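Insecticidal crystal protein Cry7Cal (Bacillus thuringiensis, PDB 5ZI1) is an insecticidal toxin active against the locust Locusta migratoria manilensis, probably binding receptors and forming membrane pores as other three-domain delta endotoxins do. Local coordinates at residues R22-F27 with A148-F153; E57-E62 with T223-D228; T142-A147 with D188-W193; F233-A238 with T245-T250. All coordinates share one frame; numbering follows the deposited sequence.

Interaction 1. Residues R22-F27 with A148-F153; sequences RTFMGF and ANLHLF
Phe24 and Phe153 have the closest CA atoms of the pair, 9.3 Å apart, on two helices that run nearly parallel, at 20°, with their axes a wide 13.0 Å from each other. Across so broad a gap only long side chains can meet, and the ring of Phe24 does most of the work, touching three residues of 148-153 with different parts of itself. Over one face sits the amide of Asn149: ND2 lies 3.2 Å from CE2 of Phe24, toward the rim of the ring, and the amide plane stands at right angles to the ring plane, consistent with an amino group resting on a pi cloud. Asn149 gets there because its CG is anti to the backbone N (chi1 -178°), which sends the amide across to meet Phe24 coming from the opposite direction. The other amide atom, OD1, is hydrogen-bonded to Tyr236, a bond that holds the amide in this orientation.

At its edge the same ring makes a T-shaped pair. CE1 of Phe24 stands 4.1 Å from CG of Phe153, above the face of the second ring; the centroids are 5.8 Å apart and the planes 75° to each other. Leu150 adds a lighter apolar touch, its CD2 lying 4.0 Å from CZ of Phe24. Val43 of helix 33-47 and Leu232 also pack on Phe24. This is buried aromatic packing inside the N-terminal helical bundle of three-domain Cry toxins, joining helix 13-26 to helix 141-165, the central helix of the bundle in this family.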
# COMPACT_ATOMS: atom_id res chain seq x y z
N ARG A 22 -1.39 3.99 -9.36
CA ARG A 22 -0.18 3.95 -10.17
C ARG A 22 -0.01 5.24 -10.96
O ARG A 22 1.08 5.81 -11.02
CB ARG A 22 -0.24 2.74 -11.10
CG ARG A 22 0.92 2.60 -12.05
CD ARG A 22 0.49 1.79 -13.24
NE ARG A 22 -0.24 2.64 -14.17
CZ ARG A 22 -1.35 2.28 -14.81
NH1 ARG A 22 -1.87 1.07 -14.60
NH2 ARG A 22 -1.94 3.13 -15.64
N THR A 23 -1.09 5.70 -11.58
CA THR A 23 -1.03 6.96 -12.32
C THR A 23 -0.55 8.11 -11.45
O THR A 23 0.34 8.87 -11.86
CB THR A 23 -2.40 7.26 -12.91
OG1 THR A 23 -2.88 6.08 -13.56
CG2 THR A 23 -2.33 8.41 -13.89
N PHE A 24 -1.10 8.26 -10.25
CA PHE A 24 -0.68 9.37 -9.40
C PHE A 24 0.72 9.17 -8.86
O PHE A 24 1.48 10.14 -8.72
CB PHE A 24 -1.68 9.58 -8.27
CG PHE A 24 -2.90 10.32 -8.69
CD1 PHE A 24 -2.86 11.69 -8.88
CD2 PHE A 24 -4.10 9.65 -8.92
CE1 PHE A 24 -3.98 12.39 -9.29
CE2 PHE A 24 -5.23 10.34 -9.33
CZ PHE A 24 -5.17 11.72 -9.51
N MET A 25 1.10 7.93 -8.55
CA MET A 25 2.48 7.67 -8.15
C MET A 25 3.45 7.97 -9.29
O MET A 25 4.55 8.48 -9.06
CB MET A 25 2.65 6.22 -7.68
CG MET A 25 1.78 5.82 -6.51
SD MET A 25 2.34 4.26 -5.76
CE MET A 25 4.00 4.65 -5.27
N GLY A 26 3.06 7.64 -10.52
CA GLY A 26 3.95 7.86 -11.64
C GLY A 26 4.19 9.33 -11.90
O GLY A 26 5.27 9.72 -12.35
N PHE A 27 3.20 10.16 -11.61
CA PHE A 27 3.29 11.60 -11.82
C PHE A 27 3.61 12.36 -10.53
O PHE A 27 3.46 13.58 -10.48
CB PHE A 27 1.98 12.09 -12.46
CG PHE A 27 2.04 13.50 -13.01
CD1 PHE A 27 2.46 13.73 -14.31
CD2 PHE A 27 1.63 14.59 -12.24
CE1 PHE A 27 2.49 15.03 -14.82
CE2 PHE A 27 1.67 15.88 -12.74
CZ PHE A 27 2.10 16.10 -14.03
N ALA A 148 -11.32 13.28 -2.41
CA ALA A 148 -10.33 13.97 -1.61
C ALA A 148 -9.03 14.08 -2.38
O ALA A 148 -8.40 15.15 -2.46
CB ALA A 148 -10.12 13.22 -0.29
N ASN A 149 -8.62 12.97 -3.00
CA ASN A 149 -7.38 12.95 -3.75
C ASN A 149 -7.39 13.98 -4.87
O ASN A 149 -6.43 14.73 -5.05
CB ASN A 149 -7.14 11.55 -4.31
CG ASN A 149 -5.86 11.47 -5.04
OD1 ASN A 149 -4.78 11.62 -4.45
ND2 ASN A 149 -5.95 11.31 -6.35
N LEU A 150 -8.49 14.04 -5.63
CA LEU A 150 -8.55 15.01 -6.72
C LEU A 150 -8.47 16.44 -6.20
O LEU A 150 -7.84 17.29 -6.82
CB LEU A 150 -9.83 14.82 -7.52
CG LEU A 150 -10.00 13.50 -8.29
CD1 LEU A 150 -11.31 13.53 -9.04
CD2 LEU A 150 -8.83 13.27 -9.24
N HIS A 151 -9.11 16.72 -5.06
CA HIS A 151 -9.12 18.07 -4.51
C HIS A 151 -7.71 18.51 -4.15
O HIS A 151 -7.26 19.59 -4.55
CB HIS A 151 -10.03 18.12 -3.27
CG HIS A 151 -10.28 19.50 -2.75
ND1 HIS A 151 -10.77 19.74 -1.48
CD2 HIS A 151 -10.11 20.72 -3.32
CE1 HIS A 151 -10.90 21.04 -1.30
NE2 HIS A 151 -10.51 21.66 -2.40
N LEU A 152 -6.98 17.66 -3.42
CA LEU A 152 -5.61 17.99 -3.04
C LEU A 152 -4.74 18.23 -4.26
O LEU A 152 -3.92 19.17 -4.28
CB LEU A 152 -5.03 16.86 -2.18
CG LEU A 152 -5.73 16.79 -0.83
CD1 LEU A 152 -5.20 15.64 -0.01
CD2 LEU A 152 -5.52 18.11 -0.13
N PHE A 153 -4.91 17.39 -5.29
CA PHE A 153 -4.14 17.53 -6.51
C PHE A 153 -4.52 18.79 -7.26
O PHE A 153 -3.64 19.49 -7.80
CB PHE A 153 -4.34 16.31 -7.39
CG PHE A 153 -3.84 16.49 -8.78
CD1 PHE A 153 -2.48 16.65 -9.01
CD2 PHE A 153 -4.71 16.52 -9.85
CE1 PHE A 153 -2.00 16.84 -10.29
CE2 PHE A 153 -4.23 16.70 -11.13
CZ PHE A 153 -2.88 16.86 -11.35

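Interaction 2. Residues E57-E62 with T223-D228; sequences ESFMNE and TIMVLD
A single methionine, Met225, meets both Phe59 and Glu62, so one thioether carries the entire 223-228 side of this contact. It is a Met-aromatic contact within the N-terminal helical bundle, linking helix 54-67 to helix 208-227. The sulfur does not sit squarely over the ring of Phe59: SD is 5.3 Å from the ring centroid and 58° off the ring normal, an oblique approach, with CD1 of Phe59 the closest ring atom at 4.3 Å. The nearest backbones, at Phe59 and Met225, keep their CA atoms 8.5 Å apart, and the side chains fill that distance.

Helix 208-227 is irregular here. The amide N of Asp228 bonds to O of Thr223 at 2.8 Å, a wider pi-type turn that encloses Met225. Glu62 comes in by its aliphatic part, while its carboxylate lies close to that of Glu221; two like charges so near would probably raise the pKa of one of them. Thr142 of helix 141-165 and Ser17 of helix 13-26 also touch both Phe59 and Met225. The thioether bends at its last torsion (chi3 -88°), and this puts CE of Met225 4.1 Å from CG of Glu62, the two chains crossing at about a right angle.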
# COMPACT_ATOMS: atom_id res chain seq x y z
N GLU A 57 -20.27 4.34 -8.78
CA GLU A 57 -21.29 3.40 -8.30
C GLU A 57 -20.65 2.12 -7.79
O GLU A 57 -21.02 1.61 -6.72
CB GLU A 57 -22.28 3.08 -9.42
CG GLU A 57 -23.16 4.25 -9.87
CD GLU A 57 -23.89 3.94 -11.19
OE1 GLU A 57 -23.59 2.90 -11.82
OE2 GLU A 57 -24.78 4.73 -11.59
N SER A 58 -19.67 1.58 -8.53
CA SER A 58 -18.98 0.38 -8.07
C SER A 58 -18.25 0.61 -6.76
O SER A 58 -18.22 -0.29 -5.90
CB SER A 58 -18.00 -0.10 -9.14
OG SER A 58 -18.62 -0.20 -10.40
N PHE A 59 -17.61 1.78 -6.60
CA PHE A 59 -17.00 2.13 -5.32
C PHE A 59 -18.01 1.97 -4.19
O PHE A 59 -17.73 1.31 -3.18
CB PHE A 59 -16.48 3.58 -5.32
CG PHE A 59 -15.20 3.79 -6.07
CD1 PHE A 59 -14.33 2.74 -6.34
CD2 PHE A 59 -14.86 5.06 -6.50
CE1 PHE A 59 -13.14 2.96 -7.02
CE2 PHE A 59 -13.68 5.29 -7.19
CZ PHE A 59 -12.81 4.23 -7.45
N MET A 60 -19.18 2.58 -4.33
CA MET A 60 -20.19 2.48 -3.29
C MET A 60 -20.68 1.04 -3.11
O MET A 60 -20.80 0.56 -1.98
CB MET A 60 -21.35 3.42 -3.60
CG MET A 60 -20.95 4.89 -3.46
SD MET A 60 -22.30 6.05 -3.71
CE MET A 60 -22.17 6.38 -5.46
N ASN A 61 -20.96 0.34 -4.21
CA ASN A 61 -21.51 -1.02 -4.10
C ASN A 61 -20.53 -1.97 -3.42
O ASN A 61 -20.90 -2.69 -2.49
CB ASN A 61 -21.90 -1.57 -5.48
CG ASN A 61 -23.14 -0.90 -6.04
OD1 ASN A 61 -24.03 -0.48 -5.29
ND2 ASN A 61 -23.20 -0.79 -7.36
N GLU A 62 -19.27 -1.96 -3.85
CA GLU A 62 -18.26 -2.81 -3.22
C GLU A 62 -18.13 -2.53 -1.73
O GLU A 62 -18.10 -3.46 -0.91
CB GLU A 62 -16.92 -2.63 -3.93
CG GLU A 62 -15.86 -3.60 -3.47
CD GLU A 62 -16.26 -5.04 -3.72
OE1 GLU A 62 -16.86 -5.30 -4.79
OE2 GLU A 62 -15.98 -5.89 -2.84
N THR A 223 -7.12 -1.10 1.52
CA THR A 223 -5.74 -0.70 1.33
C THR A 223 -5.53 -0.18 -0.09
O THR A 223 -4.97 0.91 -0.29
CB THR A 223 -4.83 -1.89 1.63
OG1 THR A 223 -4.95 -2.22 3.02
CG2 THR A 223 -3.37 -1.59 1.30
N ILE A 224 -6.03 -0.94 -1.08
CA ILE A 224 -5.91 -0.57 -2.48
C ILE A 224 -6.79 0.63 -2.81
O ILE A 224 -6.39 1.52 -3.56
CB ILE A 224 -6.27 -1.77 -3.37
CG1 ILE A 224 -5.25 -2.90 -3.21
CG2 ILE A 224 -6.41 -1.34 -4.83
CD1 ILE A 224 -5.60 -4.14 -4.02
N MET A 225 -8.02 0.64 -2.33
CA MET A 225 -8.94 1.71 -2.71
C MET A 225 -8.65 3.01 -1.96
O MET A 225 -8.76 4.09 -2.54
CB MET A 225 -10.39 1.28 -2.47
CG MET A 225 -10.94 0.39 -3.59
SD MET A 225 -12.72 0.07 -3.41
CE MET A 225 -12.66 -1.38 -2.35
N VAL A 226 -8.27 2.92 -0.68
CA VAL A 226 -8.15 4.13 0.13
C VAL A 226 -6.74 4.38 0.65
O VAL A 226 -6.17 5.43 0.37
CB VAL A 226 -9.15 4.10 1.29
CG1 VAL A 226 -8.98 5.36 2.18
CG2 VAL A 226 -10.55 4.02 0.73
N LEU A 227 -6.16 3.43 1.40
CA LEU A 227 -4.92 3.74 2.13
C LEU A 227 -3.78 4.09 1.18
O LEU A 227 -2.97 4.98 1.48
CB LEU A 227 -4.50 2.57 3.02
CG LEU A 227 -5.50 2.05 4.03
CD1 LEU A 227 -4.83 1.00 4.94
CD2 LEU A 227 -6.12 3.22 4.81
N ASP A 228 -3.69 3.40 0.04
CA ASP A 228 -2.61 3.64 -0.90
C ASP A 228 -2.66 5.06 -1.47
O ASP A 228 -1.66 5.52 -2.03
CB ASP A 228 -2.65 2.61 -2.04
CG ASP A 228 -2.22 1.21 -1.58
OD1 ASP A 228 -1.63 1.08 -0.48
OD2 ASP A 228 -2.45 0.22 -2.32

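Interaction 3. Residues T142-A147 with D188-W193; sequences TVYAQA and DHCVKW
Antiparallel packing of consecutive long helices in the N-terminal bundle brings Tyr144 of helix 141-165 against His189 and Cys190 of helix 169-202. The two short segments run at 155° to each other with axes 10.3 Å apart, and the backbones come nearest at Ala145 and Cys190, whose CA atoms are 6.6 Å apart. The tyrosine and histidine rings overlap closely without lying flat on one another. Their centroids are 4.0 Å apart, yet the planes are tilted by 36°, so the imidazole leans into the phenol with one corner. That corner is CD2 of His189, 3.3 Å from CE1 of Tyr144 and over the face of its ring, toward the rim. A chi1 of -179°, with CG opposite the backbone N, carries the Tyr144 ring across to helix 169-202, and its OH reaches past the imidazole to lie 3.6 Å from CB of His189. The opposite face of His189 is taken by CD1 of Trp193, one turn further along the same helix, so the imidazole is held between two aromatic rings.

Cys190 approaches Tyr144 differently, at the edge and close to the ring plane. This is a sulfur-aromatic contact, with SG 4.0 Å from CD1 of Tyr144. The same sulfur packs on the methyl of Ala145, where SG and CB are 3.9 Å apart. Val226 of helix 208-227 also rests on Ala145, and Phe59 and Met60 of helix 54-67 pack nearby, consistent with helix 141-165 being the central helix of the Cry bundle.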
# COMPACT_ATOMS: atom_id res chain seq x y z
N THR A 142 -14.57 5.08 -0.03
CA THR A 142 -13.74 5.12 -1.23
C THR A 142 -14.09 6.32 -2.10
O THR A 142 -13.20 6.97 -2.66
CB THR A 142 -13.87 3.81 -2.03
OG1 THR A 142 -13.30 2.74 -1.28
CG2 THR A 142 -13.11 3.91 -3.32
N VAL A 143 -15.38 6.63 -2.22
CA VAL A 143 -15.77 7.87 -2.90
C VAL A 143 -15.08 9.06 -2.25
O VAL A 143 -14.57 9.95 -2.94
CB VAL A 143 -17.30 8.03 -2.88
CG1 VAL A 143 -17.72 9.39 -3.45
CG2 VAL A 143 -17.97 6.88 -3.67
N TYR A 144 -15.06 9.10 -0.92
CA TYR A 144 -14.46 10.22 -0.22
C TYR A 144 -12.97 10.30 -0.50
O TYR A 144 -12.46 11.34 -0.93
CB TYR A 144 -14.72 10.07 1.28
CG TYR A 144 -14.16 11.18 2.12
CD1 TYR A 144 -12.86 11.13 2.59
CD2 TYR A 144 -14.95 12.26 2.49
CE1 TYR A 144 -12.34 12.14 3.38
CE2 TYR A 144 -14.45 13.27 3.28
CZ TYR A 144 -13.14 13.20 3.72
OH TYR A 144 -12.64 14.20 4.52
N ALA A 145 -12.26 9.18 -0.30
CA ALA A 145 -10.82 9.14 -0.56
C ALA A 145 -10.48 9.60 -1.97
O ALA A 145 -9.59 10.44 -2.15
CB ALA A 145 -10.29 7.74 -0.30
N GLN A 146 -11.19 9.08 -2.97
CA GLN A 146 -10.81 9.38 -4.35
C GLN A 146 -11.10 10.84 -4.71
O GLN A 146 -10.31 11.47 -5.43
CB GLN A 146 -11.53 8.44 -5.32
CG GLN A 146 -11.16 6.99 -5.12
CD GLN A 146 -9.80 6.63 -5.71
OE1 GLN A 146 -9.29 7.31 -6.60
NE2 GLN A 146 -9.22 5.53 -5.23
N ALA A 147 -12.22 11.38 -4.23
CA ALA A 147 -12.51 12.79 -4.47
C ALA A 147 -11.58 13.67 -3.66
O ALA A 147 -11.09 14.69 -4.15
CB ALA A 147 -13.97 13.09 -4.11
N ASP A 188 -7.07 12.13 8.16
CA ASP A 188 -7.69 11.73 9.43
C ASP A 188 -9.01 11.03 9.20
O ASP A 188 -9.33 10.04 9.86
CB ASP A 188 -7.92 12.94 10.33
CG ASP A 188 -6.64 13.48 10.94
OD1 ASP A 188 -5.57 12.86 10.77
OD2 ASP A 188 -6.72 14.54 11.61
N HIS A 189 -9.83 11.57 8.30
CA HIS A 189 -11.10 10.93 8.01
C HIS A 189 -10.91 9.52 7.46
O HIS A 189 -11.55 8.57 7.92
CB HIS A 189 -11.90 11.80 7.04
CG HIS A 189 -13.27 11.26 6.77
ND1 HIS A 189 -14.36 11.56 7.56
CD2 HIS A 189 -13.71 10.40 5.82
CE1 HIS A 189 -15.42 10.92 7.09
NE2 HIS A 189 -15.06 10.21 6.04
N CYS A 190 -9.99 9.34 6.50
CA CYS A 190 -9.81 8.02 5.89
C CYS A 190 -9.30 7.01 6.90
O CYS A 190 -9.74 5.85 6.91
CB CYS A 190 -8.85 8.08 4.70
SG CYS A 190 -9.47 9.05 3.31
N VAL A 191 -8.38 7.41 7.77
CA VAL A 191 -7.83 6.46 8.73
C VAL A 191 -8.89 6.06 9.74
O VAL A 191 -9.12 4.87 9.98
CB VAL A 191 -6.57 7.04 9.40
CG1 VAL A 191 -6.13 6.18 10.57
CG2 VAL A 191 -5.47 7.10 8.37
N LYS A 192 -9.59 7.04 10.33
CA LYS A 192 -10.62 6.77 11.33
C LYS A 192 -11.65 5.76 10.82
O LYS A 192 -11.96 4.78 11.50
CB LYS A 192 -11.30 8.08 11.72
CG LYS A 192 -12.65 7.97 12.41
CD LYS A 192 -13.25 9.38 12.59
CE LYS A 192 -14.39 9.41 13.61
NZ LYS A 192 -13.93 8.96 14.95
N TRP A 193 -12.20 5.99 9.63
CA TRP A 193 -13.23 5.10 9.13
C TRP A 193 -12.68 3.81 8.54
O TRP A 193 -13.41 2.81 8.51
CB TRP A 193 -14.12 5.85 8.14
CG TRP A 193 -15.02 6.78 8.91
CD1 TRP A 193 -14.77 8.08 9.24
CD2 TRP A 193 -16.27 6.45 9.52
NE1 TRP A 193 -15.79 8.58 9.99
CE2 TRP A 193 -16.73 7.60 10.18
CE3 TRP A 193 -17.06 5.28 9.57
CZ2 TRP A 193 -17.94 7.64 10.87
CZ3 TRP A 193 -18.26 5.32 10.25
CH2 TRP A 193 -18.68 6.49 10.89

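Interaction 4. Residues F233-A238 with T245-T250; sequences FPIYDA and TVTELT
Ile235 and Thr247 meet methyl to methyl, and this apolar touch is the tight one: CD1 of Ile235 lies 3.4 Å from CG2 of Thr247, closer than carbons usually pack. The two side chains reach toward each other tip to tip. With chi1 of Thr247 at 61°, CG2 is anti to the carbonyl carbon and points at the isoleucine. The other branch of Ile235 makes a looser contact, its CG2 standing 4.3 Å from CB of Thr245. In both cases Ile235 is the whole of the 233-238 side, and the nearest backbones, at Ile235 and Thr245, have CA atoms 7.8 Å apart.

These residues lie where the chain leaves the helical domain of the three-domain toxin fold. Strand 245-246 runs parallel to strand 468-472, with backbone hydrogen bonds from Val246 to Ile468 and Gln470, so the contact sets the end of the bundle against a sheet built largely from strands of the C-terminal domain.

Other hydrogen bonds are local. In the turn that contains Ile235, the amide N of Asp237 bonds to O of Pro234 at 3.0 Å. Thr245 OG1 is taken by the carbonyl of Met243.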
# COMPACT_ATOMS: atom_id res chain seq x y z
N PHE A 233 -0.82 12.28 -0.51
CA PHE A 233 -1.39 13.56 -0.08
C PHE A 233 -0.33 14.60 0.29
O PHE A 233 -0.38 15.70 -0.28
CB PHE A 233 -2.38 13.32 1.08
CG PHE A 233 -3.69 12.67 0.65
CD1 PHE A 233 -3.87 12.24 -0.66
CD2 PHE A 233 -4.72 12.51 1.55
CE1 PHE A 233 -5.06 11.64 -1.04
CE2 PHE A 233 -5.91 11.94 1.17
CZ PHE A 233 -6.08 11.49 -0.12
N PRO A 234 0.64 14.33 1.16
CA PRO A 234 1.68 15.34 1.41
C PRO A 234 2.56 15.63 0.19
O PRO A 234 3.12 16.72 0.11
CB PRO A 234 2.51 14.73 2.55
CG PRO A 234 1.73 13.54 3.03
CD PRO A 234 0.95 13.07 1.86
N ILE A 235 2.71 14.69 -0.76
CA ILE A 235 3.53 14.99 -1.93
C ILE A 235 2.88 16.02 -2.84
O ILE A 235 3.57 16.67 -3.63
CB ILE A 235 3.87 13.67 -2.65
CG1 ILE A 235 4.81 12.86 -1.77
CG2 ILE A 235 4.53 13.91 -4.01
CD1 ILE A 235 4.83 11.45 -2.09
N TYR A 236 1.56 16.26 -2.72
CA TYR A 236 0.97 17.32 -3.52
C TYR A 236 1.38 18.70 -3.02
O TYR A 236 0.99 19.71 -3.63
CB TYR A 236 -0.56 17.22 -3.52
CG TYR A 236 -1.14 15.97 -4.16
CD1 TYR A 236 -0.60 15.43 -5.31
CD2 TYR A 236 -2.23 15.34 -3.59
CE1 TYR A 236 -1.14 14.30 -5.88
CE2 TYR A 236 -2.77 14.20 -4.15
CZ TYR A 236 -2.23 13.69 -5.29
OH TYR A 236 -2.77 12.55 -5.85
N ASP A 237 2.13 18.76 -1.91
CA ASP A 237 2.73 19.99 -1.39
C ASP A 237 3.88 20.37 -2.31
O ASP A 237 4.99 19.85 -2.20
CB ASP A 237 3.20 19.75 0.04
CG ASP A 237 3.85 20.97 0.67
OD1 ASP A 237 4.24 21.91 -0.05
OD2 ASP A 237 4.02 20.96 1.92
N ALA A 238 3.61 21.28 -3.25
CA ALA A 238 4.60 21.61 -4.27
C ALA A 238 5.79 22.41 -3.74
O ALA A 238 6.78 22.54 -4.46
CB ALA A 238 3.94 22.39 -5.41
N THR A 245 9.18 12.97 -7.61
CA THR A 245 9.43 12.30 -6.34
C THR A 245 9.07 10.84 -6.55
O THR A 245 8.02 10.54 -7.10
CB THR A 245 8.56 12.89 -5.21
OG1 THR A 245 8.76 14.31 -5.13
CG2 THR A 245 8.90 12.25 -3.88
N VAL A 246 9.94 9.94 -6.11
CA VAL A 246 9.76 8.51 -6.33
C VAL A 246 9.40 7.87 -5.00
O VAL A 246 10.17 7.95 -4.03
CB VAL A 246 11.01 7.87 -6.94
CG1 VAL A 246 10.81 6.36 -7.05
CG2 VAL A 246 11.28 8.47 -8.30
N THR A 247 8.24 7.21 -4.95
CA THR A 247 7.73 6.66 -3.71
C THR A 247 7.43 5.18 -3.83
O THR A 247 7.29 4.62 -4.93
CB THR A 247 6.47 7.41 -3.31
OG1 THR A 247 5.51 7.23 -4.35
CG2 THR A 247 6.79 8.89 -3.20
N GLU A 248 7.35 4.52 -2.66
CA GLU A 248 7.10 3.09 -2.59
C GLU A 248 6.05 2.81 -1.52
O GLU A 248 6.04 3.45 -0.47
CB GLU A 248 8.37 2.30 -2.26
CG GLU A 248 9.63 2.77 -2.96
CD GLU A 248 10.79 1.78 -2.77
OE1 GLU A 248 11.02 1.35 -1.60
OE2 GLU A 248 11.46 1.42 -3.78
N LEU A 249 5.17 1.83 -1.80
CA LEU A 249 4.21 1.30 -0.85
C LEU A 249 4.74 -0.02 -0.31
O LEU A 249 4.72 -1.04 -1.01
CB LEU A 249 2.86 1.06 -1.52
CG LEU A 249 2.21 2.21 -2.27
CD1 LEU A 249 1.09 1.68 -3.16
CD2 LEU A 249 1.68 3.25 -1.26
N THR A 250 5.18 -0.04 0.94
CA THR A 250 5.82 -1.22 1.51
C THR A 250 4.85 -2.14 2.24
O THR A 250 5.29 -3.12 2.83
CB THR A 250 6.91 -0.79 2.48
OG1 THR A 250 6.31 -0.02 3.53
CG2 THR A 250 7.97 0.03 1.77

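In the fold
From the N terminus, 22-27 opens interaction 1 and 57-62 opens interaction 2; 142-147 then opens interaction 3, just before the adjoining 148-153 closes interaction 1. Residues 188-193 close interaction 3, and 223-228 then close interaction 2. Interaction 3 is therefore nested inside the loop of interaction 2, while interaction 1 crosses both. Helix 141-165 serves interactions 1 and 3, and its Thr142 also packs against interaction 2, whose centre is about 10 Å from that of interaction 3. Interaction 4 follows in series as a short local loop. It touches interaction 1, their centres about 9 Å apart, and lies where the chain passes from the helical bundle to the beta-rich domains.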